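Local coordinates for probable GGDEF family protein (Chromobacterium violaceum, PDB 3NJA), which is of unknown function but carries a PAS domain, probably a sensory module that regulates an associated GGDEF domain of the diguanylate cyclase family, at residues 53-56 with 57-60. Residues are numbered along the deposited sequence; the frame is centred on the assembly and turned at random.
Sequences AYFQ and RVHP
Val58 lays its CG2 methyl over one face of the Tyr54 ring, a CH-pi contact measured at 3.9 Å from CG2 to the ring centroid and 18° off the normal. The methyl is displaced toward the rim, and Tyr54 CE1 is the ring atom nearest to Val58 CG2, at 3.7 Å. Two torsions explain the meeting: Tyr54 CG lies roughly anti to its N (chi1 150°), bringing the ring end back toward the loop, while Val58 holds CG1 anti to N (chi1 174°), which leaves CG2 beside N and directed at the tyrosine. The same methyl grazes Phe55 more loosely, Phe55 CD1 to Val58 CG2 being 4.5 Å. Against each other the two aromatics are tilted: Tyr54 CE2 sits over the centre of the Phe55 face, whereas Phe55 CE2 lies at the tyrosine edge.

Two i to i+3 backbone bonds hold the turn on which these side chains sit. Arg57 N donates to Tyr54 O at 3.0 Å, and Val58 N to Phe55 O at 3.1 Å. Beside them the i to i+4 bond from Arg57 N to Ala53 O is weak (3.4 Å), a pattern consistent with a turn of 3-10 character.

Within the PAS fold, this turn leads from helix 51-56 into the loop before helix 63-74. Val66 of that helix touches both Tyr54 and Phe55, and Arg67 makes a cation-pi contact with Phe55. Phe40 of helix 34-40 packs on Tyr54 and Arg57, while Arg85 of the second subunit, from its strand 80-87, packs on Val58.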
ATOM      1  N   ALA B  53       7.829  26.573   6.489  1.00 55.49           N
ATOM      2  CA  ALA B  53       9.258  26.736   6.735  1.00 55.35           C
ATOM      3  C   ALA B  53      10.002  25.569   6.121  1.00 54.85           C
ATOM      4  O   ALA B  53      11.068  25.721   5.527  1.00 51.42           O
ATOM      5  CB  ALA B  53       9.547  26.822   8.212  1.00 58.66           C
ATOM      6  N   TYR B  54       9.417  24.391   6.263  1.00 60.60           N
ATOM      7  CA  TYR B  54      10.006  23.183   5.720  1.00 55.79           C
ATOM      8  C   TYR B  54      10.104  23.289   4.194  1.00 52.15           C
ATOM      9  O   TYR B  54      11.124  22.940   3.603  1.00 55.54           O
ATOM     10  CB  TYR B  54       9.178  21.974   6.167  1.00 48.38           C
ATOM     11  CG  TYR B  54       9.168  20.809   5.217  1.00 38.06           C
ATOM     12  CD1 TYR B  54      10.238  19.923   5.163  1.00 36.54           C
ATOM     13  CD2 TYR B  54       8.082  20.582   4.385  1.00 49.13           C
ATOM     14  CE1 TYR B  54      10.233  18.845   4.295  1.00 47.67           C
ATOM     15  CE2 TYR B  54       8.054  19.493   3.518  1.00 55.91           C
ATOM     16  CZ  TYR B  54       9.134  18.631   3.476  1.00 57.47           C
ATOM     17  OH  TYR B  54       9.116  17.558   2.613  1.00 67.42           O
ATOM     18  N   PHE B  55       9.061  23.811   3.563  1.00 42.97           N
ATOM     19  CA  PHE B  55       9.035  23.847   2.113  1.00 41.81           C
ATOM     20  C   PHE B  55      10.023  24.867   1.550  1.00 47.48           C
ATOM     21  O   PHE B  55      10.549  24.665   0.465  1.00 54.83           O
ATOM     22  CB  PHE B  55       7.615  24.091   1.605  1.00 49.00           C
ATOM     23  CG  PHE B  55       6.818  22.836   1.450  1.00 53.27           C
ATOM     24  CD1 PHE B  55       7.082  21.966   0.410  1.00 52.65           C
ATOM     25  CD2 PHE B  55       5.808  22.518   2.349  1.00 60.77           C
ATOM     26  CE1 PHE B  55       6.343  20.780   0.267  1.00 65.95           C
ATOM     27  CE2 PHE B  55       5.062  21.348   2.209  1.00 57.20           C
ATOM     28  CZ  PHE B  55       5.331  20.476   1.167  1.00 57.12           C
ATOM     29  N   GLN B  56      10.271  25.944   2.298  1.00 43.27           N
ATOM     30  CA  GLN B  56      11.291  26.934   1.947  1.00 59.94           C
ATOM     31  C   GLN B  56      12.697  26.331   1.961  1.00 64.30           C
ATOM     32  O   GLN B  56      13.629  26.896   1.367  1.00 66.72           O
ATOM     33  CB  GLN B  56      11.236  28.145   2.897  1.00 54.64           C
ATOM     34  CG  GLN B  56       9.946  28.945   2.845  1.00 53.10           C
ATOM     35  CD  GLN B  56       9.593  29.388   1.430  1.00 67.59           C
ATOM     36  OE1 GLN B  56       8.425  29.343   1.034  1.00 69.47           O
ATOM     37  NE2 GLN B  56      10.603  29.808   0.656  1.00 74.61           N
ATOM     38  N   ARG B  57      12.846  25.188   2.639  1.00 60.45           N
ATOM     39  CA  ARG B  57      14.152  24.522   2.755  1.00 55.62           C
ATOM     40  C   ARG B  57      14.282  23.373   1.761  1.00 51.15           C
ATOM     41  O   ARG B  57      15.338  22.741   1.642  1.00 47.78           O
ATOM     42  CB  ARG B  57      14.400  24.030   4.186  1.00 52.32           C
ATOM     43  CG  ARG B  57      14.693  25.142   5.198  1.00 62.62           C
ATOM     44  CD  ARG B  57      16.190  25.432   5.287  1.00 78.16           C
ATOM     45  NE  ARG B  57      16.546  26.748   4.762  1.00 86.46           N
ATOM     46  CZ  ARG B  57      17.764  27.087   4.337  1.00 90.65           C
ATOM     47  NH1 ARG B  57      18.751  26.202   4.366  1.00 88.84           N
ATOM     48  NH2 ARG B  57      17.993  28.312   3.878  1.00 96.19           N
ATOM     49  N   VAL B  58      13.198  23.118   1.036  1.00 52.63           N
ATOM     50  CA  VAL B  58      13.149  22.027   0.074  1.00 54.08           C
ATOM     51  C   VAL B  58      13.506  22.549  -1.304  1.00 55.47           C
ATOM     52  O   VAL B  58      12.997  23.587  -1.713  1.00 51.91           O
ATOM     53  CB  VAL B  58      11.730  21.424  -0.007  1.00 56.65           C
ATOM     54  CG1 VAL B  58      11.662  20.383  -1.117  1.00 59.83           C
ATOM     55  CG2 VAL B  58      11.322  20.807   1.331  1.00 55.17           C
ATOM     56  N   HIS B  59      14.358  21.819  -2.021  1.00 59.05           N
ATOM     57  CA  HIS B  59      14.739  22.199  -3.382  1.00 56.32           C
ATOM     58  C   HIS B  59      13.534  22.703  -4.162  1.00 53.08           C
ATOM     59  O   HIS B  59      12.485  22.066  -4.189  1.00 53.25           O
ATOM     60  CB  HIS B  59      15.406  21.032  -4.123  1.00 56.23           C
ATOM     61  CG  HIS B  59      16.198  21.450  -5.321  1.00 61.52           C
ATOM     62  ND1 HIS B  59      15.614  21.979  -6.452  1.00 63.94           N
ATOM     63  CD2 HIS B  59      17.532  21.421  -5.565  1.00 64.59           C
ATOM     64  CE1 HIS B  59      16.554  22.258  -7.341  1.00 62.26           C
ATOM     65  NE2 HIS B  59      17.725  21.923  -6.828  1.00 59.09           N
ATOM     66  N   PRO B  60      13.674  23.877  -4.781  1.00 55.46           N
ATOM     67  CA  PRO B  60      12.581  24.474  -5.550  1.00 53.36           C
ATOM     68  C   PRO B  60      12.039  23.530  -6.614  1.00 51.20           C
ATOM     69  O   PRO B  60      10.838  23.562  -6.870  1.00 53.74           O
ATOM     70  CB  PRO B  60      13.238  25.694  -6.217  1.00 57.89           C
ATOM     71  CG  PRO B  60      14.731  25.554  -5.952  1.00 60.33           C
ATOM     72  CD  PRO B  60      14.832  24.777  -4.681  1.00 55.41           C
TER